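Local coordinates for two-domain protein containing predicted PHP-like metal-dependent phosphoesterase (Bacteroides vulgatus ATCC 8482, PDB 3E38), which binds three zinc ions and is probably a PHP-like metal-dependent phosphoesterase, possibly an exonuclease acting on nucleic acids, at residues B[52-57]-B[104-109]; B[92-97]-B[120-125]; B[112-117]-B[127-132]. One frame throughout, in Å; residues are numbered along the deposited sequence.

Interaction 1 (B[52-57]-B[104-109]); sequences SLTEHI and NAIFLS. With ZN (zinc ion), chain J.
T54 meets N104 almost at a right angle, the amide nitrogen of the asparagine coming up against the whole fork of the threonine: N104 ND2 lies 3.0 Å from T54 OG1 and 3.4 Å from T54 CG2. The threonine hydroxyl sits between its own backbone N and carbonyl carbon (chi1 68°), a setting that turns the methyl toward I106, whose CG2 it reaches at 4.1 Å. S52 OG reaches that same I106 CG2 methyl, at 3.6 Å, from nearly the same side as T54 CG2. One branch of I106 is thus shared by two residues of strand 50-56.

The two strands are not sheet neighbours. Each pairs with strand 87-95, which runs between them, yet the CA atoms of T54 and N104 are only 7.1 Å apart. The close approach is consistent with a curled sheet, as in the distorted barrel of PHP domains.

The polar ends of the three touching side chains S52, T54 and N104 bond to residues outside the two segments: S52 OG to the carbonyl of I89, T54 OG1 to the backbone N of M25, and N104 at both ends of its amide, OD1 to N136 and ND2 to the carbonyl of F23. Replacing N104 by alanine is likely to leave the F23 carbonyl and the N136 amide without these mates and to open a gap beside T54. At the end of strand 50-56, H56 binds zinc through NE2 at 2.1 Å, with D31 and H196 on the same ion. The chemistry is that of a buried contact of uncharged polar groups and one I106 methyl, with N104 beside E93 and T54 beside H24, which would probably limit movement next to those zinc ligands.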
loop_
_atom_site.group_PDB
_atom_site.type_symbol
_atom_site.label_atom_id
_atom_site.label_comp_id
_atom_site.label_asym_id
_atom_site.label_seq_id
_atom_site.Cartn_x
_atom_site.Cartn_y
_atom_site.Cartn_z
ATOM N N SER B 52 0.122 -24.679 14.599
ATOM C CA SER B 52 -0.724 -25.609 15.295
ATOM C C SER B 52 -2.154 -25.071 15.254
ATOM O O SER B 52 -2.425 -23.999 15.805
ATOM C CB SER B 52 -0.254 -25.768 16.750
ATOM O OG SER B 52 -1.000 -26.761 17.447
ATOM N N LEU B 53 -3.031 -25.800 14.573
ATOM C CA LEU B 53 -4.464 -25.478 14.529
ATOM C C LEU B 53 -5.023 -26.042 15.840
ATOM O O LEU B 53 -5.174 -27.265 16.024
ATOM C CB LEU B 53 -5.114 -26.068 13.290
ATOM C CG LEU B 53 -6.531 -25.685 12.868
ATOM C CD1 LEU B 53 -6.766 -24.195 12.899
ATOM C CD2 LEU B 53 -6.804 -26.249 11.452
ATOM N N THR B 54 -5.244 -25.122 16.777
ATOM C CA THR B 54 -5.629 -25.448 18.129
ATOM C C THR B 54 -7.068 -25.101 18.408
ATOM O O THR B 54 -7.361 -24.122 19.065
ATOM C CB THR B 54 -4.735 -24.711 19.134
ATOM O OG1 THR B 54 -5.005 -23.306 19.070
ATOM C CG2 THR B 54 -3.271 -24.994 18.854
ATOM N N GLU B 55 -7.956 -25.974 17.951
ATOM C CA GLU B 55 -9.400 -25.796 18.130
ATOM C C GLU B 55 -9.778 -25.883 19.614
ATOM O O GLU B 55 -9.133 -26.549 20.438
ATOM C CB GLU B 55 -10.237 -26.820 17.349
ATOM C CG GLU B 55 -9.904 -27.104 15.853
ATOM C CD GLU B 55 -10.060 -25.961 14.873
ATOM O OE1 GLU B 55 -10.431 -24.828 15.251
ATOM O OE2 GLU B 55 -9.802 -26.223 13.668
ATOM N N HIS B 56 -10.832 -25.156 19.947
ATOM C CA HIS B 56 -11.399 -25.235 21.280
ATOM C C HIS B 56 -11.945 -26.641 21.401
ATOM O O HIS B 56 -12.578 -27.169 20.477
ATOM C CB HIS B 56 -12.581 -24.270 21.489
ATOM C CG HIS B 56 -12.214 -22.826 21.465
ATOM N ND1 HIS B 56 -11.601 -22.199 22.530
ATOM C CD2 HIS B 56 -12.403 -21.876 20.525
ATOM C CE1 HIS B 56 -11.406 -20.930 22.233
ATOM N NE2 HIS B 56 -11.876 -20.708 21.016
ATOM N N ILE B 57 -11.714 -27.218 22.565
ATOM C CA ILE B 57 -12.237 -28.513 22.898
ATOM C C ILE B 57 -13.697 -28.297 23.280
ATOM O O ILE B 57 -14.598 -28.927 22.714
ATOM C CB ILE B 57 -11.468 -29.193 24.097
ATOM C CG1 ILE B 57 -10.044 -29.600 23.654
ATOM C CG2 ILE B 57 -12.281 -30.376 24.664
ATOM C CD1 ILE B 57 -9.988 -30.762 22.638
ATOM N N ASN B 104 -3.393 -23.901 25.922
ATOM C CA ASN B 104 -3.141 -24.738 24.757
ATOM C C ASN B 104 -2.219 -25.879 25.114
ATOM O O ASN B 104 -1.255 -25.720 25.836
ATOM C CB ASN B 104 -2.573 -23.970 23.592
ATOM C CG ASN B 104 -3.640 -23.329 22.751
ATOM O OD1 ASN B 104 -4.776 -23.177 23.179
ATOM N ND2 ASN B 104 -3.281 -22.968 21.529
ATOM N N ALA B 105 -2.616 -27.044 24.623
ATOM C CA ALA B 105 -1.887 -28.300 24.720
ATOM C C ALA B 105 -1.429 -28.588 23.302
ATOM O O ALA B 105 -2.255 -28.790 22.421
ATOM C CB ALA B 105 -2.783 -29.418 25.247
ATOM N N ILE B 106 -0.121 -28.520 23.070
ATOM C CA ILE B 106 0.414 -28.839 21.748
ATOM C C ILE B 106 1.353 -30.045 21.849
ATOM O O ILE B 106 1.774 -30.509 22.928
ATOM C CB ILE B 106 1.035 -27.601 21.008
ATOM C CG1 ILE B 106 2.323 -27.123 21.679
ATOM C CG2 ILE B 106 -0.021 -26.440 20.933
ATOM C CD1 ILE B 106 3.052 -26.057 20.926
ATOM N N PHE B 107 1.585 -30.598 20.676
ATOM C CA PHE B 107 2.352 -31.843 20.532
ATOM C C PHE B 107 1.522 -33.010 21.056
ATOM O O PHE B 107 2.001 -33.998 21.562
ATOM C CB PHE B 107 3.757 -31.752 21.138
ATOM C CG PHE B 107 4.701 -30.928 20.290
ATOM C CD1 PHE B 107 5.199 -31.449 19.119
ATOM C CD2 PHE B 107 4.988 -29.616 20.597
ATOM C CE1 PHE B 107 6.011 -30.716 18.334
ATOM C CE2 PHE B 107 5.832 -28.860 19.813
ATOM C CZ PHE B 107 6.337 -29.407 18.673
ATOM N N LEU B 108 0.233 -32.850 20.922
ATOM C CA LEU B 108 -0.692 -33.941 21.223
ATOM C C LEU B 108 -0.599 -35.022 20.190
ATOM O O LEU B 108 -0.174 -34.788 19.044
ATOM C CB LEU B 108 -2.163 -33.445 21.224
ATOM C CG LEU B 108 -2.476 -32.468 22.368
ATOM C CD1 LEU B 108 -3.907 -31.966 22.316
ATOM C CD2 LEU B 108 -2.150 -33.069 23.753
ATOM N N SER B 109 -1.049 -36.208 20.596
ATOM C CA SER B 109 -1.166 -37.363 19.700
ATOM C C SER B 109 -2.641 -37.598 19.377
ATOM O O SER B 109 -3.007 -38.072 18.299
ATOM C CB SER B 109 -0.526 -38.607 20.309
ATOM O OG SER B 109 -1.159 -38.966 21.516
HETATM ZN ZN ZN J . -11.986 -18.912 19.855
#

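Interaction 2 (B[92-97]-B[120-125]); sequences SEITRA and KDAFRE. With ZN (zinc ion), chain I; ZN (zinc ion), chain H.
The ring of F123 carries the I94 methyl CD1 on one face, centred almost exactly: CD1 stands 4.2 Å from the ring centroid and 1° off the ring normal, a CH-pi contact. The other flat group, the guanidinium of R96, is met obliquely by the methyl of A122, with NH2 4.1 Å from CB.

I94 serves both helix residues at once. Its CG2 branch lies opposite the backbone N and bears on F123 CE1 at 3.8 Å and on A122 CB at 4.0 Å, while the CD1 end of the longer branch is left to lie over the ring. R96 bends at chi2 (-76°), and its polar end is spoken for by outside partners: NH2 and NH1 bond to the carbonyls of Q116 and K117, and NE makes a salt bridge to E58.

E93, the residue before I94, faces the other way and bridges two zinc ions, OE1 binding the one of chain I and OE2 the one of chain H, each at 2.2 Å. The alternation of a strand thus gives the metals one face and the helix the other. Strand 87-95 lies between the parallel strand 50-56 and the antiparallel strand 102-106, and helix 119-128, reached from strand 102-106 through a loop, packs over I94 on the side remote from the zinc cluster.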
loop_
_atom_site.group_PDB
_atom_site.type_symbol
_atom_site.label_atom_id
_atom_site.label_comp_id
_atom_site.label_asym_id
_atom_site.label_seq_id
_atom_site.Cartn_x
_atom_site.Cartn_y
_atom_site.Cartn_z
ATOM N N SER B 92 -4.663 -28.374 20.641
ATOM C CA SER B 92 -5.987 -27.977 21.068
ATOM C C SER B 92 -5.961 -26.981 22.193
ATOM O O SER B 92 -4.996 -26.882 22.991
ATOM C CB SER B 92 -6.793 -29.190 21.580
ATOM O OG SER B 92 -7.003 -30.187 20.576
ATOM N N GLU B 93 -7.106 -26.321 22.285
ATOM C CA GLU B 93 -7.370 -25.300 23.285
ATOM C C GLU B 93 -8.404 -25.703 24.329
ATOM O O GLU B 93 -9.608 -25.810 24.061
ATOM C CB GLU B 93 -7.798 -23.967 22.629
ATOM C CG GLU B 93 -7.774 -22.853 23.676
ATOM C CD GLU B 93 -8.139 -21.512 23.145
ATOM O OE1 GLU B 93 -8.604 -21.282 21.983
ATOM O OE2 GLU B 93 -7.907 -20.643 23.922
ATOM N N ILE B 94 -7.883 -25.889 25.534
ATOM C CA ILE B 94 -8.674 -26.265 26.731
ATOM C C ILE B 94 -9.169 -24.918 27.202
ATOM O O ILE B 94 -8.415 -24.069 27.652
ATOM C CB ILE B 94 -7.849 -26.999 27.816
ATOM C CG1 ILE B 94 -7.129 -28.203 27.221
ATOM C CG2 ILE B 94 -8.716 -27.393 29.000
ATOM C CD1 ILE B 94 -5.947 -28.737 28.106
ATOM N N THR B 95 -10.461 -24.749 26.987
ATOM C CA THR B 95 -11.180 -23.525 27.159
ATOM C C THR B 95 -12.062 -23.643 28.366
ATOM O O THR B 95 -13.072 -24.340 28.358
ATOM C CB THR B 95 -12.091 -23.269 25.897
ATOM O OG1 THR B 95 -11.377 -23.543 24.668
ATOM C CG2 THR B 95 -12.619 -21.858 25.888
ATOM N N ARG B 96 -11.651 -22.979 29.423
ATOM C CA ARG B 96 -12.420 -22.946 30.654
ATOM C C ARG B 96 -12.521 -21.539 31.240
ATOM O O ARG B 96 -11.880 -20.618 30.812
ATOM C CB ARG B 96 -11.747 -23.849 31.671
ATOM C CG ARG B 96 -11.602 -25.269 31.169
ATOM C CD ARG B 96 -12.935 -26.022 31.215
ATOM N NE ARG B 96 -12.748 -27.404 30.779
ATOM C CZ ARG B 96 -13.355 -28.450 31.329
ATOM N NH1 ARG B 96 -14.156 -28.284 32.368
ATOM N NH2 ARG B 96 -13.096 -29.672 30.885
ATOM N N ALA B 97 -13.376 -21.417 32.227
ATOM C CA ALA B 97 -13.555 -20.182 32.999
ATOM C C ALA B 97 -12.262 -19.849 33.718
ATOM O O ALA B 97 -11.440 -20.732 33.974
ATOM C CB ALA B 97 -14.712 -20.338 34.032
ATOM N N LYS B 120 -9.437 -30.529 35.357
ATOM C CA LYS B 120 -8.254 -31.238 35.859
ATOM C C LYS B 120 -7.968 -32.521 35.081
ATOM O O LYS B 120 -6.815 -32.916 34.887
ATOM C CB LYS B 120 -8.400 -31.547 37.357
ATOM C CG LYS B 120 -8.388 -30.312 38.247
ATOM C CD LYS B 120 -8.906 -30.636 39.653
ATOM C CE LYS B 120 -8.733 -29.464 40.638
ATOM N NZ LYS B 120 -9.237 -29.859 41.995
ATOM N N ASP B 121 -9.030 -33.151 34.626
ATOM C CA ASP B 121 -8.929 -34.404 33.861
ATOM C C ASP B 121 -8.545 -34.075 32.442
ATOM O O ASP B 121 -7.953 -34.878 31.727
ATOM C CB ASP B 121 -10.253 -35.165 33.882
ATOM C CG ASP B 121 -10.611 -35.670 35.270
ATOM O OD1 ASP B 121 -9.688 -35.895 36.061
ATOM O OD2 ASP B 121 -11.803 -35.844 35.571
ATOM N N ALA B 122 -8.886 -32.854 32.058
ATOM C CA ALA B 122 -8.559 -32.347 30.730
ATOM C C ALA B 122 -7.029 -32.203 30.634
ATOM O O ALA B 122 -6.373 -32.678 29.706
ATOM C CB ALA B 122 -9.249 -31.022 30.471
ATOM N N PHE B 123 -6.472 -31.605 31.665
ATOM C CA PHE B 123 -5.035 -31.355 31.719
ATOM C C PHE B 123 -4.286 -32.665 31.921
ATOM O O PHE B 123 -3.171 -32.840 31.408
ATOM C CB PHE B 123 -4.683 -30.325 32.810
ATOM C CG PHE B 123 -5.000 -28.893 32.432
ATOM C CD1 PHE B 123 -6.305 -28.406 32.495
ATOM C CD2 PHE B 123 -3.990 -28.034 32.015
ATOM C CE1 PHE B 123 -6.589 -27.103 32.138
ATOM C CE2 PHE B 123 -4.258 -26.749 31.664
ATOM C CZ PHE B 123 -5.565 -26.266 31.718
ATOM N N ARG B 124 -4.909 -33.599 32.645
ATOM C CA ARG B 124 -4.248 -34.908 32.946
ATOM C C ARG B 124 -4.075 -35.751 31.692
ATOM O O ARG B 124 -3.097 -36.444 31.563
ATOM C CB ARG B 124 -4.959 -35.711 34.045
ATOM N N GLU B 125 -4.996 -35.648 30.748
ATOM C CA GLU B 125 -4.897 -36.366 29.470
ATOM C C GLU B 125 -3.812 -35.774 28.565
ATOM O O GLU B 125 -3.070 -36.497 27.890
ATOM C CB GLU B 125 -6.230 -36.297 28.717
ATOM C CG GLU B 125 -7.370 -37.008 29.444
ATOM C CD GLU B 125 -7.155 -38.514 29.492
ATOM O OE1 GLU B 125 -6.399 -39.017 28.624
ATOM O OE2 GLU B 125 -7.753 -39.177 30.373
HETATM ZN ZN ZN I . -7.966 -19.412 20.966
HETATM ZN ZN ZN H . -8.754 -18.652 24.342
HETATM O O HOH W 1 -7.723 -18.506 22.861
#

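Interaction 3 (B[112-117]-B[127-132]); sequences NPLEQK and KKQGAF
Q129 lays the end of its side chain against the loop 112-117, its NE2 facing P113 CG and L114 CD1, each 3.9 Å away. It belongs to a Schellman motif that ends helix 119-128: G130 leaves the helix with positive phi (63°) and two bonds run back into the last turn, one of them G130 N to K127 O at 2.6 Å.

The glutamine is extended beyond CG (chi2 -175°), which carries the amide clear of the helix terminus and toward CG of P113, the two side chains crossing at about a right angle. Against L114 the approach is oblique. Since neither neighbour can accept its hydrogens, the amide finds its polar partners in the turn just before the loop: NE2 bonds to the carbonyl of D110, and OE1 takes the backbone N of S109. Both ends of the amide are thereby held, which fixes its rotation, and the apolar groups fill in beside it. L108 touches both L114 and Q129 and so extends this small patch into the interior.

The contact joins the C-terminal end of helix 119-128 to the loop before it in a partly buried contact. The loop is braced from within as well. Residues 112-114 form a short 3-10 turn, and Q116 folds back onto it: Q116 NE2 donates to P113 O at 2.7 Å with an almost straight N-H...O angle of 177°, the carbonyl oxygen lying in the plane of the Q116 amide.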
loop_
_atom_site.group_PDB
_atom_site.type_symbol
_atom_site.label_atom_id
_atom_site.label_comp_id
_atom_site.label_asym_id
_atom_site.label_seq_id
_atom_site.Cartn_x
_atom_site.Cartn_y
_atom_site.Cartn_z
ATOM N N ASN B 112 -9.060 -35.825 21.223
ATOM C CA ASN B 112 -10.324 -36.329 21.791
ATOM C C ASN B 112 -10.355 -36.530 23.302
ATOM O O ASN B 112 -11.335 -36.191 23.959
ATOM C CB ASN B 112 -10.706 -37.628 21.114
ATOM C CG ASN B 112 -11.297 -37.396 19.760
ATOM O OD1 ASN B 112 -11.864 -36.336 19.517
ATOM N ND2 ASN B 112 -11.195 -38.382 18.881
ATOM N N PRO B 113 -9.302 -37.120 23.846
ATOM C CA PRO B 113 -9.311 -37.376 25.275
ATOM C C PRO B 113 -9.323 -36.119 26.122
ATOM O O PRO B 113 -9.554 -36.208 27.328
ATOM C CB PRO B 113 -7.983 -38.142 25.499
ATOM C CG PRO B 113 -7.691 -38.765 24.221
ATOM C CD PRO B 113 -8.264 -37.899 23.152
ATOM N N LEU B 114 -9.051 -34.967 25.497
ATOM C CA LEU B 114 -9.024 -33.684 26.256
ATOM C C LEU B 114 -10.449 -33.199 26.641
ATOM O O LEU B 114 -10.653 -32.327 27.489
ATOM C CB LEU B 114 -8.235 -32.582 25.538
ATOM C CG LEU B 114 -6.720 -32.685 25.665
ATOM C CD1 LEU B 114 -6.197 -34.086 25.241
ATOM C CD2 LEU B 114 -6.053 -31.527 24.867
ATOM N N GLU B 115 -11.434 -33.832 26.044
ATOM C CA GLU B 115 -12.820 -33.513 26.359
ATOM C C GLU B 115 -13.182 -34.264 27.627
ATOM O O GLU B 115 -13.399 -35.459 27.598
ATOM C CB GLU B 115 -13.733 -33.894 25.212
ATOM C CG GLU B 115 -15.140 -33.454 25.418
ATOM C CD GLU B 115 -16.041 -33.774 24.230
ATOM O OE1 GLU B 115 -15.553 -34.212 23.167
ATOM O OE2 GLU B 115 -17.254 -33.562 24.365
ATOM N N GLN B 116 -13.165 -33.558 28.749
ATOM C CA GLN B 116 -13.498 -34.162 30.060
ATOM C C GLN B 116 -14.360 -33.224 30.841
ATOM O O GLN B 116 -14.339 -32.038 30.622
ATOM C CB GLN B 116 -12.261 -34.487 30.883
ATOM C CG GLN B 116 -11.268 -35.389 30.211
ATOM C CD GLN B 116 -11.797 -36.783 29.978
ATOM O OE1 GLN B 116 -12.609 -37.266 30.745
ATOM N NE2 GLN B 116 -11.313 -37.449 28.929
ATOM N N LYS B 117 -15.112 -33.757 31.775
ATOM C CA LYS B 117 -15.999 -32.915 32.555
ATOM C C LYS B 117 -15.194 -31.928 33.373
ATOM O O LYS B 117 -15.381 -30.744 33.265
ATOM C CB LYS B 117 -16.887 -33.752 33.469
ATOM C CG LYS B 117 -18.027 -32.925 34.065
ATOM C CD LYS B 117 -19.105 -33.758 34.726
ATOM C CE LYS B 117 -20.237 -32.853 35.201
ATOM N NZ LYS B 117 -21.430 -33.605 35.704
ATOM N N LYS B 127 -1.320 -34.051 29.593
ATOM C CA LYS B 127 -0.065 -34.349 30.273
ATOM C C LYS B 127 0.408 -35.753 29.962
ATOM O O LYS B 127 1.585 -36.045 29.731
ATOM C CB LYS B 127 -0.283 -34.292 31.788
ATOM C CG LYS B 127 0.968 -34.594 32.597
ATOM C CD LYS B 127 2.084 -33.797 32.062
ATOM C CE LYS B 127 3.233 -33.691 32.976
ATOM N NZ LYS B 127 4.156 -32.689 32.336
ATOM N N LYS B 128 -0.574 -36.626 29.987
ATOM C CA LYS B 128 -0.361 -38.045 29.760
ATOM C C LYS B 128 0.238 -38.241 28.398
ATOM O O LYS B 128 1.001 -39.161 28.168
ATOM C CB LYS B 128 -1.694 -38.786 29.883
ATOM C CG LYS B 128 -1.640 -40.261 29.731
ATOM C CD LYS B 128 -3.030 -40.881 29.968
ATOM C CE LYS B 128 -3.066 -42.365 29.519
ATOM N NZ LYS B 128 -4.432 -42.942 29.470
ATOM N N GLN B 129 -0.098 -37.350 27.486
ATOM C CA GLN B 129 0.425 -37.440 26.123
ATOM C C GLN B 129 1.757 -36.715 26.057
ATOM O O GLN B 129 2.375 -36.623 25.020
ATOM C CB GLN B 129 -0.547 -36.841 25.108
ATOM C CG GLN B 129 -1.871 -37.546 25.081
ATOM C CD GLN B 129 -2.777 -37.041 24.012
ATOM O OE1 GLN B 129 -2.318 -36.534 22.987
ATOM N NE2 GLN B 129 -4.090 -37.185 24.230
ATOM N N GLY B 130 2.199 -36.222 27.199
ATOM C CA GLY B 130 3.446 -35.453 27.257
ATOM C C GLY B 130 3.425 -34.138 26.461
ATOM O O GLY B 130 4.452 -33.661 25.986
ATOM N N ALA B 131 2.227 -33.598 26.276
ATOM C CA ALA B 131 2.004 -32.315 25.569
ATOM C C ALA B 131 2.809 -31.145 26.116
ATOM O O ALA B 131 3.063 -31.062 27.326
ATOM C CB ALA B 131 0.522 -31.925 25.646
ATOM N N PHE B 132 3.156 -30.222 25.215
ATOM C CA PHE B 132 3.765 -28.945 25.631
ATOM C C PHE B 132 2.574 -28.015 25.870
ATOM O O PHE B 132 1.707 -27.830 25.014
ATOM C CB PHE B 132 4.753 -28.393 24.626
ATOM C CG PHE B 132 5.372 -27.079 25.044
ATOM C CD1 PHE B 132 4.738 -25.859 24.719
ATOM C CD2 PHE B 132 6.600 -27.045 25.729
ATOM C CE1 PHE B 132 5.298 -24.632 25.089
ATOM C CE2 PHE B 132 7.181 -25.817 26.104
ATOM C CZ PHE B 132 6.521 -24.599 25.768
#

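Moving outward from the metal cluster, the three contacts change in character. Interaction 1 is wholly buried and brings together two strands that both flank strand 87-95; its polar side chains are satisfied by residues outside the contact. Interaction 2, also buried for the most part, changes to apolar packing between the sheet and helix 119-128, although its strand carries a zinc ligand on the opposite face. Interaction 3 is partly buried and smallest, an amide against apolar groups where that helix ends. The elements are shared: interactions 1 and 2 reach neighbouring strands of one sheet and meet where H56 ND1 approaches T95 OG1, while interactions 2 and 3 use the same helix.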